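Local coordinates for Udp-n-acetylglucosamine pyrophosphorylase (Trypanosoma brucei, PDB 4BQH), which probably catalyses the transfer of a uridylyl group from UTP to N-acetyl-alpha-D-glucosamine 1-phosphate, giving UDP-N-acetylglucosamine and diphosphate, at residues L268-G279 / S358-S368; K311-G319 / W328-I336. One frame throughout, in Å; residues are numbered along the deposited sequence.

In the fold
Both interactions belong to the UDPGP-family region of clan GT-A, with centres 26 Å apart and nearest atoms about 7 Å apart, so they do not touch. Along the chain 268-279 comes first, then 311-319 and 328-336, and finally 358-368; interaction 2 therefore falls wholly between the two halves of interaction 1. Interaction 1 pairs strands 275-280 and 359-363, a buried contact in the mixed sheet, its centre about 12 Å from the centre of the chain. Interaction 2 is a surface contact, its centre about 19 Å from that point. Strand 304-309, hydrogen-bonded to 359-363, leads into loop 311-319, which continues into the small antiparallel sheet. A surface excursion thus leaves and re-enters the central sheet.

Interaction 1 of 2, residues L268-G279 / S358-S368; sequences LRKLGIAYVQIG and SSNLCSLHFMS
L364 is the main bump of this contact: its two methyls enter a hollow walled by the helix end at L268 and R269, the turn at I273 and the strand residue V276. CD2 presses on the helix backbone, 3.5 Å from R269 CA, while CD1 meets V276 CG2 at 4.0 Å. CG stands trans to the backbone N (chi1 -160°), which carries the fork down into this recess; L265 of helix 264-270 also borders it. Against the face carrying V276 and I278, M367, bent at chi2 and chi3, reaches tip to tip with I278, CE to CD1 4.1 Å. The framework is an antiparallel pair inside the mixed sheet of the GT-A-like domain, with strand axes 161° apart. V276 and C362 exchange two nearly straight backbone bonds, the first V276 N to C362 O at 2.8 Å; I278 and N360 form the next hydrogen-bonded pair. On the other face, L361 lays CD1 against Q277, 3.6 Å from both CA and CB, and helix 291-300 covers it with F293 and A297. S363 ends the strand and N-caps helix 364-374, its OG accepting from F366 N at 2.8 Å and also bonded to H303. Beyond the hollow, R269 NH2 makes a weak and doubtful bond to S368 OG, dependent on one of two serine conformers.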
ATOM      1  N   LEU A 268       8.617  -6.913 -14.921  1.00 12.62           N
ATOM      2  CA  LEU A 268       7.185  -6.568 -15.068  1.00 13.65           C
ATOM      3  C   LEU A 268       6.856  -6.012 -16.453  1.00 13.51           C
ATOM      4  O   LEU A 268       5.812  -6.326 -17.017  1.00 13.86           O
ATOM      5  CB  LEU A 268       6.767  -5.563 -13.989  1.00 14.46           C
ATOM      6  CG  LEU A 268       6.804  -6.051 -12.539  1.00 15.61           C
ATOM      7  CD1 LEU A 268       6.497  -4.876 -11.610  1.00 16.40           C
ATOM      8  CD2 LEU A 268       5.876  -7.225 -12.282  1.00 15.46           C
ATOM      9  N   ARG A 269       7.749  -5.199 -16.999  1.00 14.25           N
ATOM     10  CA  ARG A 269       7.548  -4.674 -18.354  1.00 16.61           C
ATOM     11  C   ARG A 269       7.440  -5.839 -19.348  1.00 17.22           C
ATOM     12  O   ARG A 269       6.553  -5.853 -20.198  1.00 16.33           O
ATOM     13  CB  ARG A 269       8.696  -3.748 -18.745  1.00 18.04           C
ATOM     14  CG  ARG A 269       8.532  -3.122 -20.125  1.00 22.67           C
ATOM     15  CD  ARG A 269       9.682  -2.171 -20.427  1.00 25.57           C
ATOM     16  NE  ARG A 269       9.782  -1.102 -19.430  1.00 30.59           N
ATOM     17  CZ  ARG A 269      10.807  -0.934 -18.594  1.00 32.77           C
ATOM     18  NH1 ARG A 269      11.855  -1.757 -18.620  1.00 36.11           N
ATOM     19  NH2 ARG A 269      10.794   0.074 -17.735  1.00 34.54           N
ATOM     20  N   LYS A 270       8.335  -6.814 -19.207  1.00 17.61           N
ATOM     21  CA  LYS A 270       8.307  -8.016 -20.068  1.00 19.67           C
ATOM     22  C   LYS A 270       7.031  -8.833 -19.918  1.00 19.01           C
ATOM     23  O   LYS A 270       6.571  -9.427 -20.891  1.00 20.71           O
ATOM     24  CB  LYS A 270       9.529  -8.898 -19.813  1.00 21.85           C
ATOM     25  CG  LYS A 270      10.794  -8.358 -20.446  1.00 25.48           C
ATOM     26  CD  LYS A 270      12.009  -9.196 -20.071  1.00 29.86           C
ATOM     27  CE  LYS A 270      13.256  -8.659 -20.764  1.00 32.57           C
ATOM     28  NZ  LYS A 270      14.342  -9.679 -20.880  1.00 35.48           N
ATOM     29  N   LEU A 271       6.453  -8.857 -18.717  1.00 17.62           N
ATOM     30  CA  LEU A 271       5.160  -9.506 -18.469  1.00 18.30           C
ATOM     31  C   LEU A 271       3.952  -8.721 -18.967  1.00 18.10           C
ATOM     32  O   LEU A 271       2.843  -9.218 -18.901  1.00 22.57           O
ATOM     33  CB  LEU A 271       4.969  -9.817 -16.979  1.00 18.81           C
ATOM     34  CG  LEU A 271       5.836 -10.931 -16.386  1.00 20.43           C
ATOM     35  CD1 LEU A 271       5.779 -10.892 -14.862  1.00 20.98           C
ATOM     36  CD2 LEU A 271       5.389 -12.295 -16.912  1.00 21.41           C
ATOM     37  N   GLY A 272       4.156  -7.514 -19.469  1.00 17.62           N
ATOM     38  CA  GLY A 272       3.053  -6.707 -20.025  1.00 15.51           C
ATOM     39  C   GLY A 272       2.249  -5.935 -18.988  1.00 14.57           C
ATOM     40  O   GLY A 272       1.133  -5.478 -19.267  1.00 14.85           O
ATOM     41  N   ILE A 273       2.826  -5.758 -17.801  1.00 12.76           N
ATOM     42  CA  ILE A 273       2.180  -4.949 -16.753  1.00 11.87           C
ATOM     43  C   ILE A 273       2.104  -3.480 -17.196  1.00 11.41           C
ATOM     44  O   ILE A 273       3.104  -2.900 -17.640  1.00 11.61           O
ATOM     45  CB  ILE A 273       2.941  -5.042 -15.411  1.00 11.47           C
ATOM     46  CG1 ILE A 273       2.893  -6.468 -14.861  1.00 11.56           C
ATOM     47  CG2 ILE A 273       2.429  -4.004 -14.388  1.00 10.85           C
ATOM     48  CD1 ILE A 273       1.495  -6.948 -14.515  1.00 11.12           C
ATOM     49  N   ALA A 274       0.914  -2.900 -17.073  1.00 10.30           N
ATOM     50  CA  ALA A 274       0.685  -1.506 -17.420  1.00 10.34           C
ATOM     51  C   ALA A 274       0.518  -0.630 -16.188  1.00 10.29           C
ATOM     52  O   ALA A 274       0.872   0.558 -16.230  1.00 10.36           O
ATOM     53  CB  ALA A 274      -0.553  -1.368 -18.304  1.00 10.62           C
ATOM     54  N   TYR A 275      -0.069  -1.175 -15.119  1.00 10.02           N
ATOM     55  CA  TYR A 275      -0.297  -0.399 -13.882  1.00 10.10           C
ATOM     56  C   TYR A 275       0.067  -1.201 -12.659  1.00  9.36           C
ATOM     57  O   TYR A 275      -0.139  -2.413 -12.627  1.00  9.82           O
ATOM     58  CB  TYR A 275      -1.757   0.035 -13.728  1.00 11.20           C
ATOM     59  CG  TYR A 275      -2.211   0.896 -14.877  1.00 12.27           C
ATOM     60  CD1 TYR A 275      -2.010   2.276 -14.863  1.00 12.92           C
ATOM     61  CD2 TYR A 275      -2.793   0.302 -15.995  1.00 13.18           C
ATOM     62  CE1 TYR A 275      -2.430   3.063 -15.960  1.00 13.99           C
ATOM     63  CE2 TYR A 275      -3.187   1.049 -17.085  1.00 14.68           C
ATOM     64  CZ  TYR A 275      -3.021   2.420 -17.066  1.00 14.73           C
ATOM     65  OH  TYR A 275      -3.440   3.131 -18.187  1.00 14.85           O
ATOM     66  N   VAL A 276       0.552  -0.501 -11.639  1.00  9.56           N
ATOM     67  CA  VAL A 276       0.900  -1.082 -10.350  1.00  9.13           C
ATOM     68  C   VAL A 276       0.047  -0.368  -9.301  1.00  8.93           C
ATOM     69  O   VAL A 276       0.155   0.860  -9.147  1.00  9.04           O
ATOM     70  CB  VAL A 276       2.401  -0.858 -10.030  1.00  9.36           C
ATOM     71  CG1 VAL A 276       2.768  -1.515  -8.692  1.00  9.37           C
ATOM     72  CG2 VAL A 276       3.304  -1.436 -11.120  1.00  9.63           C
ATOM     73  N   GLN A 277      -0.821  -1.124  -8.625  1.00  8.61           N
ATOM     74  CA  GLN A 277      -1.564  -0.570  -7.500  1.00  9.03           C
ATOM     75  C   GLN A 277      -0.742  -0.812  -6.240  1.00  9.17           C
ATOM     76  O   GLN A 277      -0.203  -1.904  -6.061  1.00  9.90           O
ATOM     77  CB  GLN A 277      -2.911  -1.257  -7.367  1.00  8.54           C
ATOM     78  CG  GLN A 277      -3.744  -0.642  -6.228  1.00  8.83           C
ATOM     79  CD  GLN A 277      -5.122  -1.295  -6.065  1.00  9.36           C
ATOM     80  OE1 GLN A 277      -5.489  -2.191  -6.815  1.00  9.75           O
ATOM     81  NE2 GLN A 277      -5.879  -0.846  -5.065  1.00  9.35           N
ATOM     82  N   ILE A 278      -0.615   0.201  -5.391  1.00  9.34           N
ATOM     83  CA  ILE A 278       0.269   0.098  -4.224  1.00  8.89           C
ATOM     84  C   ILE A 278      -0.563   0.293  -2.975  1.00  8.76           C
ATOM     85  O   ILE A 278      -1.369   1.224  -2.900  1.00  9.20           O
ATOM     86  CB  ILE A 278       1.385   1.160  -4.263  1.00  9.67           C
ATOM     87  CG1 ILE A 278       2.213   0.972  -5.546  1.00 10.26           C
ATOM     88  CG2 ILE A 278       2.288   1.045  -3.031  1.00  9.31           C
ATOM     89  CD1 ILE A 278       2.946   2.199  -5.984  1.00 11.53           C
ATOM     90  N   GLY A 279      -0.363  -0.577  -1.994  1.00  8.72           N
ATOM     91  CA  GLY A 279      -1.080  -0.422  -0.715  1.00  9.10           C
ATOM     92  C   GLY A 279      -0.350  -1.047   0.439  1.00  9.51           C
ATOM     93  O   GLY A 279       0.498  -1.918   0.243  1.00  9.63           O
ATOM     94  N   SER A 358      -2.681   6.683   1.470  1.00 11.77           N
ATOM     95  CA  SER A 358      -1.559   5.882   0.957  1.00 12.14           C
ATOM     96  C   SER A 358      -2.049   4.722   0.095  1.00 11.43           C
ATOM     97  O   SER A 358      -1.644   3.568   0.280  1.00 11.72           O
ATOM     98  CB  SER A 358      -0.642   5.385   2.087  1.00 14.46           C
ATOM     99  OG  SER A 358      -0.296   6.488   2.889  1.00 16.79           O
ATOM    100  N   SER A 359      -2.921   5.041  -0.850  1.00 10.41           N
ATOM    101  CA  SER A 359      -3.414   4.059  -1.789  1.00 10.67           C
ATOM    102  C   SER A 359      -3.275   4.679  -3.185  1.00 10.77           C
ATOM    103  O   SER A 359      -3.946   5.669  -3.488  1.00 10.23           O
ATOM    104  CB  SER A 359      -4.873   3.751  -1.487  1.00 11.17           C
ATOM    105  OG  SER A 359      -5.368   2.824  -2.434  1.00 12.56           O
ATOM    106  N   ASN A 360      -2.393   4.113  -4.007  1.00 10.81           N
ATOM    107  CA  ASN A 360      -2.013   4.722  -5.287  1.00 10.76           C
ATOM    108  C   ASN A 360      -2.077   3.729  -6.427  1.00 10.58           C
ATOM    109  O   ASN A 360      -1.905   2.523  -6.234  1.00 10.08           O
ATOM    110  CB  ASN A 360      -0.572   5.270  -5.291  1.00 12.52           C
ATOM    111  CG  ASN A 360      -0.253   6.205  -4.136  1.00 13.73           C
ATOM    112  OD1 ASN A 360      -1.089   6.979  -3.638  1.00 14.67           O
ATOM    113  ND2 ASN A 360       0.994   6.194  -3.761  1.00 14.56           N
ATOM    114  N   LEU A 361      -2.313   4.250  -7.625  1.00  9.85           N
ATOM    115  CA  LEU A 361      -2.215   3.422  -8.820  1.00  9.78           C
ATOM    116  C   LEU A 361      -1.298   4.155  -9.781  1.00 10.08           C
ATOM    117  O   LEU A 361      -1.571   5.291 -10.154  1.00 10.04           O
ATOM    118  CB  LEU A 361      -3.612   3.214  -9.415  1.00 10.62           C
ATOM    119  CG  LEU A 361      -3.674   2.286 -10.622  1.00 11.47           C
ATOM    120  CD1 LEU A 361      -3.407   0.847 -10.222  1.00 11.46           C
ATOM    121  CD2 LEU A 361      -5.055   2.351 -11.219  1.00 12.74           C
ATOM    122  N   CYS A 362      -0.192   3.526 -10.172  1.00  9.60           N
ATOM    123  CA  CYS A 362       0.782   4.201 -11.007  1.00  9.58           C
ATOM    124  C   CYS A 362       1.019   3.414 -12.283  1.00  9.32           C
ATOM    125  O   CYS A 362       1.057   2.186 -12.244  1.00  9.32           O
ATOM    126  CB  CYS A 362       2.111   4.310 -10.274  1.00 10.43           C
ATOM    127  SG  CYS A 362       1.992   5.289  -8.761  1.00 12.98           S
ATOM    128  N   SER A 363       1.216   4.121 -13.401  1.00  9.39           N
ATOM    129  CA  SER A 363       1.638   3.441 -14.624  1.00  9.53           C
ATOM    130  C   SER A 363       3.042   2.855 -14.438  1.00 10.01           C
ATOM    131  O   SER A 363       3.860   3.347 -13.644  1.00  9.49           O
ATOM    132  CB  SER A 363       1.656   4.407 -15.820  1.00  9.67           C
ATOM    133  OG  SER A 363       2.689   5.371 -15.675  1.00  9.99           O
ATOM    134  N   LEU A 364       3.350   1.829 -15.206  1.00  9.98           N
ATOM    135  CA  LEU A 364       4.705   1.300 -15.167  1.00 11.80           C
ATOM    136  C   LEU A 364       5.709   2.333 -15.693  1.00 11.74           C
ATOM    137  O   LEU A 364       6.818   2.438 -15.178  1.00 11.27           O
ATOM    138  CB  LEU A 364       4.811  -0.026 -15.938  1.00 12.46           C
ATOM    139  CG  LEU A 364       6.049  -0.835 -15.505  1.00 13.00           C
ATOM    140  CD1 LEU A 364       5.908  -1.391 -14.092  1.00 14.76           C
ATOM    141  CD2 LEU A 364       6.302  -1.990 -16.463  1.00 14.11           C
ATOM    142  N   HIS A 365       5.307   3.126 -16.681  1.00 12.51           N
ATOM    143  CA  HIS A 365       6.132   4.250 -17.137  1.00 13.13           C
ATOM    144  C   HIS A 365       6.460   5.192 -16.002  1.00 11.97           C
ATOM    145  O   HIS A 365       7.630   5.590 -15.851  1.00 11.26           O
ATOM    146  CB  HIS A 365       5.439   5.041 -18.250  1.00 16.38           C
ATOM    147  CG  HIS A 365       6.346   6.048 -18.943  1.00 19.20           C
ATOM    148  ND1 HIS A 365       5.928   6.806 -19.972  1.00 22.67           N
ATOM    149  CD2 HIS A 365       7.690   6.364 -18.752  1.00 22.40           C
ATOM    150  CE1 HIS A 365       6.938   7.600 -20.392  1.00 22.59           C
ATOM    151  NE2 HIS A 365       8.008   7.340 -19.645  1.00 23.08           N
ATOM    152  N   PHE A 366       5.447   5.563 -15.201  1.00 10.46           N
ATOM    153  CA  PHE A 366       5.732   6.419 -14.034  1.00  9.39           C
ATOM    154  C   PHE A 366       6.696   5.743 -13.060  1.00  9.41           C
ATOM    155  O   PHE A 366       7.610   6.398 -12.546  1.00  8.88           O
ATOM    156  CB  PHE A 366       4.459   6.877 -13.291  1.00  9.46           C
ATOM    157  CG  PHE A 366       4.764   7.709 -12.073  1.00  9.20           C
ATOM    158  CD1 PHE A 366       5.142   9.036 -12.211  1.00  9.34           C
ATOM    159  CD2 PHE A 366       4.766   7.145 -10.793  1.00  9.59           C
ATOM    160  CE1 PHE A 366       5.488   9.792 -11.091  1.00  9.17           C
ATOM    161  CE2 PHE A 366       5.076   7.926  -9.676  1.00  9.06           C
ATOM    162  CZ  PHE A 366       5.429   9.247  -9.833  1.00  8.93           C
ATOM    163  N   MET A 367       6.474   4.458 -12.767  1.00  9.25           N
ATOM    164  CA  MET A 367       7.377   3.781 -11.825  1.00  9.96           C
ATOM    165  C   MET A 367       8.825   3.859 -12.313  1.00 10.74           C
ATOM    166  O   MET A 367       9.751   4.065 -11.520  1.00 10.67           O
ATOM    167  CB  MET A 367       6.943   2.341 -11.592  1.00 10.43           C
ATOM    168  CG  MET A 367       5.539   2.215 -10.991  1.00 11.43           C
ATOM    169  SD  MET A 367       5.266   3.127  -9.465  1.00 13.51           S
ATOM    170  CE  MET A 367       6.290   2.182  -8.321  1.00 12.13           C
ATOM    171  N   SER A 368       9.013   3.650 -13.613  1.00 10.92           N
ATOM    172  CA  SER A 368      10.332   3.757 -14.248  0.50 11.16           C
ATOM    173  C   SER A 368      10.926   5.161 -14.167  1.00 11.02           C
ATOM    174  O   SER A 368      12.084   5.347 -13.799  1.00 10.72           O
ATOM    175  CB  SER A 368      10.225   3.355 -15.724  0.50 11.89           C
ATOM    176  OG  SER A 368       9.821   2.005 -15.844  0.50 12.77           O
TER
HETATM  177  O   HOH W   1      -4.009   0.560  -2.999  1.00 16.17           O

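Interaction 2 of 2, residues K311-G319 / W328-I336; sequences KRGPDERVG and WGVVEYTEI
The ring of Y333 is laid against the backbone of D315-R317 by a chi1 of -171°, which sets CG trans to the backbone N, and R317 answers with a chi1 of -58° that places its own CG beside the ring. The result is a CH-pi contact: R317 CA lies 4.2 Å from the centroid of the Y333 ring and over its face. R317 CG adds a second touch at 3.9 Å from Y333 CD2. Farther out, one face of the guanidinium meets Y333 CD2, its plane inclined by 55° to the ring; the two side chains run nearly at right angles. The loop backbone follows the ring from root to hydroxyl. E316 O approaches Y333 CD1 to 3.2 Å, and the hydroxyl OH lies 3.4 Å from D315 CA. K311 NZ stands at the ring edge and donates to P314 O at 2.8 Å, which ties the start of the loop to its turn. The Y333 hydroxyl and D315 OD1 share a partner, K341, which bonds the former and forms a salt bridge with the latter. At the far end of the contact G319 passes close to the strand, its CA 3.4 Å from V331 O and 3.7 Å from V330 CG1. A water joins the two segments there, donating to V318 O and to V331 O. Structurally, Y333 packs on a surface loop that contains a type I beta turn from G313 to E316 and an inverse gamma turn centred on R317, joining it to the chain that leaves the 320-324/327-331 beta hairpin.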
ATOM      1  N   LYS A 311     -11.536  14.555   5.299  1.00 11.77           N
ATOM      2  CA  LYS A 311     -11.028  14.540   6.678  1.00 13.37           C
ATOM      3  C   LYS A 311     -12.165  14.277   7.663  1.00 14.30           C
ATOM      4  O   LYS A 311     -13.295  14.680   7.419  1.00 14.04           O
ATOM      5  CB  LYS A 311     -10.323  15.854   7.050  1.00 13.91           C
ATOM      6  CG  LYS A 311      -9.131  16.169   6.144  1.00 15.10           C
ATOM      7  CD  LYS A 311      -7.927  16.694   6.908  1.00 16.66           C
ATOM      8  CE  LYS A 311      -8.261  17.755   7.938  1.00 17.77           C
ATOM      9  NZ  LYS A 311      -7.087  18.278   8.687  1.00 18.49           N
ATOM     10  N   ARG A 312     -11.845  13.609   8.768  1.00 15.68           N
ATOM     11  CA  ARG A 312     -12.836  13.333   9.815  1.00 18.34           C
ATOM     12  C   ARG A 312     -13.258  14.597  10.573  1.00 19.46           C
ATOM     13  O   ARG A 312     -14.390  14.701  11.080  1.00 21.63           O
ATOM     14  CB  ARG A 312     -12.309  12.245  10.759  1.00 20.38           C
ATOM     15  CG  ARG A 312     -12.651  10.848  10.274  1.00 24.99           C
ATOM     16  CD  ARG A 312     -14.079  10.492  10.692  1.00 29.17           C
ATOM     17  NE  ARG A 312     -14.744   9.707   9.661  1.00 32.20           N
ATOM     18  CZ  ARG A 312     -14.814   8.384   9.668  1.00 32.95           C
ATOM     19  NH1 ARG A 312     -14.282   7.709  10.680  1.00 33.89           N
ATOM     20  NH2 ARG A 312     -15.420   7.746   8.673  1.00 31.50           N
ATOM     21  N   GLY A 313     -12.343  15.551  10.632  1.00 17.65           N
ATOM     22  CA  GLY A 313     -12.625  16.892  11.156  1.00 18.03           C
ATOM     23  C   GLY A 313     -11.385  17.723  10.879  1.00 16.92           C
ATOM     24  O   GLY A 313     -10.367  17.174  10.468  1.00 15.45           O
ATOM     25  N   PRO A 314     -11.450  19.042  11.148  1.00 17.12           N
ATOM     26  CA  PRO A 314     -10.338  19.953  10.811  1.00 17.04           C
ATOM     27  C   PRO A 314      -8.997  19.585  11.441  1.00 17.06           C
ATOM     28  O   PRO A 314      -7.949  19.810  10.820  1.00 16.88           O
ATOM     29  CB  PRO A 314     -10.852  21.335  11.281  1.00 17.71           C
ATOM     30  CG  PRO A 314     -11.928  21.016  12.283  1.00 17.33           C
ATOM     31  CD  PRO A 314     -12.574  19.756  11.777  1.00 17.17           C
ATOM     32  N   ASP A 315      -9.019  18.991  12.640  1.00 15.76           N
ATOM     33  CA  ASP A 315      -7.807  18.653  13.371  1.00 16.62           C
ATOM     34  C   ASP A 315      -7.279  17.238  13.166  1.00 15.66           C
ATOM     35  O   ASP A 315      -6.296  16.840  13.821  1.00 15.83           O
ATOM     36  CB  ASP A 315      -7.996  18.911  14.883  1.00 17.81           C
ATOM     37  CG  ASP A 315      -8.254  20.373  15.201  1.00 19.75           C
ATOM     38  OD1 ASP A 315      -8.052  21.238  14.317  1.00 20.23           O
ATOM     39  OD2 ASP A 315      -8.633  20.665  16.356  1.00 19.44           O
ATOM     40  N   GLU A 316      -7.873  16.475  12.242  1.00 15.12           N
ATOM     41  CA  GLU A 316      -7.332  15.138  11.972  1.00 15.40           C
ATOM     42  C   GLU A 316      -5.866  15.203  11.543  1.00 15.88           C
ATOM     43  O   GLU A 316      -5.514  15.961  10.628  1.00 15.52           O
ATOM     44  CB  GLU A 316      -8.141  14.384  10.919  1.00 15.29           C
ATOM     45  CG  GLU A 316      -7.712  12.920  10.828  1.00 15.57           C
ATOM     46  CD  GLU A 316      -8.318  12.166   9.663  1.00 17.01           C
ATOM     47  OE1 GLU A 316      -9.131  12.753   8.926  1.00 15.23           O
ATOM     48  OE2 GLU A 316      -7.960  10.977   9.494  1.00 18.82           O
ATOM     49  N   ARG A 317      -5.019  14.418  12.201  1.00 16.62           N
ATOM     50  CA  ARG A 317      -3.581  14.439  11.900  1.00 18.24           C
ATOM     51  C   ARG A 317      -3.261  13.549  10.700  1.00 17.71           C
ATOM     52  O   ARG A 317      -2.715  12.463  10.858  1.00 18.50           O
ATOM     53  CB  ARG A 317      -2.762  13.982  13.110  1.00 22.41           C
ATOM     54  CG  ARG A 317      -2.991  14.810  14.372  1.00 27.66           C
ATOM     55  CD  ARG A 317      -2.092  14.287  15.492  1.00 32.65           C
ATOM     56  NE  ARG A 317      -0.889  15.108  15.704  1.00 39.28           N
ATOM     57  CZ  ARG A 317       0.168  15.204  14.884  1.00 41.85           C
ATOM     58  NH1 ARG A 317       0.229  14.540  13.731  1.00 44.24           N
ATOM     59  NH2 ARG A 317       1.180  15.995  15.219  1.00 43.62           N
ATOM     60  N   VAL A 318      -3.590  14.027   9.501  1.00 15.11           N
ATOM     61  CA  VAL A 318      -3.354  13.280   8.274  1.00 13.77           C
ATOM     62  C   VAL A 318      -2.854  14.279   7.214  1.00 12.66           C
ATOM     63  O   VAL A 318      -3.118  15.473   7.317  1.00 11.89           O
ATOM     64  CB  VAL A 318      -4.654  12.594   7.809  1.00 14.51           C
ATOM     65  CG1 VAL A 318      -5.734  13.625   7.518  1.00 13.95           C
ATOM     66  CG2 VAL A 318      -4.425  11.722   6.579  1.00 15.92           C
ATOM     67  N   GLY A 319      -2.106  13.800   6.229  1.00 11.78           N
ATOM     68  CA  GLY A 319      -1.633  14.692   5.182  1.00 10.92           C
ATOM     69  C   GLY A 319      -2.755  14.930   4.185  1.00 10.11           C
ATOM     70  O   GLY A 319      -3.639  14.096   4.055  1.00 10.03           O
ATOM     71  N   TRP A 328       1.770  18.401  -7.942  1.00 12.63           N
ATOM     72  CA  TRP A 328       0.973  17.741  -6.905  1.00 12.08           C
ATOM     73  C   TRP A 328       1.829  17.115  -5.850  1.00 12.14           C
ATOM     74  O   TRP A 328       2.877  16.527  -6.147  1.00 12.26           O
ATOM     75  CB  TRP A 328       0.124  16.653  -7.540  1.00 12.58           C
ATOM     76  CG  TRP A 328      -1.011  17.249  -8.305  1.00 13.41           C
ATOM     77  CD1 TRP A 328      -1.084  17.473  -9.670  1.00 13.22           C
ATOM     78  CD2 TRP A 328      -2.267  17.763  -7.752  1.00 14.33           C
ATOM     79  NE1 TRP A 328      -2.291  18.063 -10.002  1.00 14.79           N
ATOM     80  CE2 TRP A 328      -3.048  18.253  -8.892  1.00 14.29           C
ATOM     81  CE3 TRP A 328      -2.813  17.839  -6.477  1.00 14.38           C
ATOM     82  CZ2 TRP A 328      -4.312  18.817  -8.735  1.00 15.38           C
ATOM     83  CZ3 TRP A 328      -4.095  18.407  -6.330  1.00 14.82           C
ATOM     84  CH2 TRP A 328      -4.818  18.883  -7.436  1.00 15.27           C
ATOM     85  N   GLY A 329       1.364  17.191  -4.603  1.00 11.22           N
ATOM     86  CA  GLY A 329       2.056  16.604  -3.486  1.00 11.27           C
ATOM     87  C   GLY A 329       1.152  16.567  -2.257  1.00 11.11           C
ATOM     88  O   GLY A 329      -0.057  16.778  -2.362  1.00 10.41           O
ATOM     89  N   VAL A 330       1.753  16.283  -1.113  1.00 11.38           N
ATOM     90  CA  VAL A 330       1.003  16.184   0.150  1.00 11.84           C
ATOM     91  C   VAL A 330       1.619  17.117   1.172  1.00 13.57           C
ATOM     92  O   VAL A 330       2.863  17.183   1.313  1.00 14.38           O
ATOM     93  CB  VAL A 330       0.989  14.739   0.697  1.00 11.36           C
ATOM     94  CG1 VAL A 330       0.418  14.662   2.123  1.00 11.20           C
ATOM     95  CG2 VAL A 330       0.201  13.825  -0.231  1.00 10.88           C
ATOM     96  N   VAL A 331       0.766  17.828   1.887  1.00 13.41           N
ATOM     97  CA  VAL A 331       1.224  18.666   3.002  1.00 14.75           C
ATOM     98  C   VAL A 331       0.777  17.965   4.265  1.00 16.45           C
ATOM     99  O   VAL A 331      -0.426  17.754   4.469  1.00 15.04           O
ATOM    100  CB  VAL A 331       0.633  20.089   2.946  1.00 14.97           C
ATOM    101  CG1 VAL A 331       0.902  20.842   4.255  1.00 15.17           C
ATOM    102  CG2 VAL A 331       1.220  20.860   1.759  1.00 15.85           C
ATOM    103  N   GLU A 332       1.754  17.586   5.088  1.00 19.34           N
ATOM    104  CA  GLU A 332       1.507  16.827   6.316  1.00 22.18           C
ATOM    105  C   GLU A 332       0.912  17.739   7.389  1.00 23.13           C
ATOM    106  O   GLU A 332       1.051  18.963   7.318  1.00 22.70           O
ATOM    107  CB  GLU A 332       2.813  16.151   6.799  1.00 24.83           C
ATOM    108  CG  GLU A 332       3.572  15.356   5.722  1.00 26.11           C
ATOM    109  CD  GLU A 332       3.106  13.908   5.533  1.00 28.62           C
ATOM    110  OE1 GLU A 332       1.896  13.651   5.325  1.00 26.62           O
ATOM    111  OE2 GLU A 332       3.975  13.005   5.564  1.00 31.29           O
ATOM    112  N   TYR A 333       0.240  17.151   8.380  1.00 24.10           N
ATOM    113  CA  TYR A 333      -0.470  17.946   9.377  1.00 25.91           C
ATOM    114  C   TYR A 333       0.453  18.901  10.156  1.00 26.74           C
ATOM    115  O   TYR A 333       0.031  19.996  10.521  1.00 26.29           O
ATOM    116  CB  TYR A 333      -1.265  17.065  10.355  1.00 27.34           C
ATOM    117  CG  TYR A 333      -2.193  17.864  11.269  1.00 29.34           C
ATOM    118  CD1 TYR A 333      -3.407  18.377  10.791  1.00 29.40           C
ATOM    119  CD2 TYR A 333      -1.853  18.107  12.613  1.00 31.10           C
ATOM    120  CE1 TYR A 333      -4.253  19.094  11.621  1.00 30.68           C
ATOM    121  CE2 TYR A 333      -2.694  18.827  13.451  1.00 31.56           C
ATOM    122  CZ  TYR A 333      -3.884  19.323  12.952  1.00 31.81           C
ATOM    123  OH  TYR A 333      -4.719  20.030  13.785  1.00 32.66           O
ATOM    124  N   THR A 334       1.695  18.480  10.392  1.00 29.12           N
ATOM    125  CA  THR A 334       2.683  19.302  11.131  1.00 30.89           C
ATOM    126  C   THR A 334       3.137  20.546  10.354  1.00 31.39           C
ATOM    127  O   THR A 334       3.672  21.492  10.939  1.00 32.38           O
ATOM    128  CB  THR A 334       3.935  18.480  11.514  1.00 31.47           C
ATOM    129  OG1 THR A 334       4.416  17.782  10.360  1.00 32.62           O
ATOM    130  CG2 THR A 334       3.620  17.482  12.638  1.00 32.44           C
ATOM    131  N   GLU A 335       2.920  20.540   9.038  1.00 30.61           N
ATOM    132  CA  GLU A 335       3.372  21.618   8.157  1.00 30.54           C
ATOM    133  C   GLU A 335       2.266  22.537   7.639  1.00 29.67           C
ATOM    134  O   GLU A 335       2.545  23.475   6.899  1.00 28.70           O
ATOM    135  CB  GLU A 335       4.150  21.043   6.960  1.00 30.61           C
ATOM    136  CG  GLU A 335       5.607  20.702   7.248  1.00 33.01           C
ATOM    137  N   ILE A 336       1.014  22.279   7.999  1.00 29.59           N
ATOM    138  CA  ILE A 336      -0.096  23.043   7.393  1.00 31.38           C
ATOM    139  C   ILE A 336      -0.057  24.563   7.632  1.00 33.65           C
ATOM    140  O   ILE A 336       0.468  25.029   8.650  1.00 37.24           O
ATOM    141  CB  ILE A 336      -1.466  22.506   7.816  1.00 32.93           C
ATOM    142  CG1 ILE A 336      -1.532  22.342   9.342  1.00 33.21           C
ATOM    143  CG2 ILE A 336      -1.788  21.232   7.049  1.00 30.93           C
ATOM    144  CD1 ILE A 336      -2.831  21.746   9.833  1.00 34.01           C
TER
HETATM  145  O   HOH W   2      -2.555  18.126   6.530  1.00 17.50           O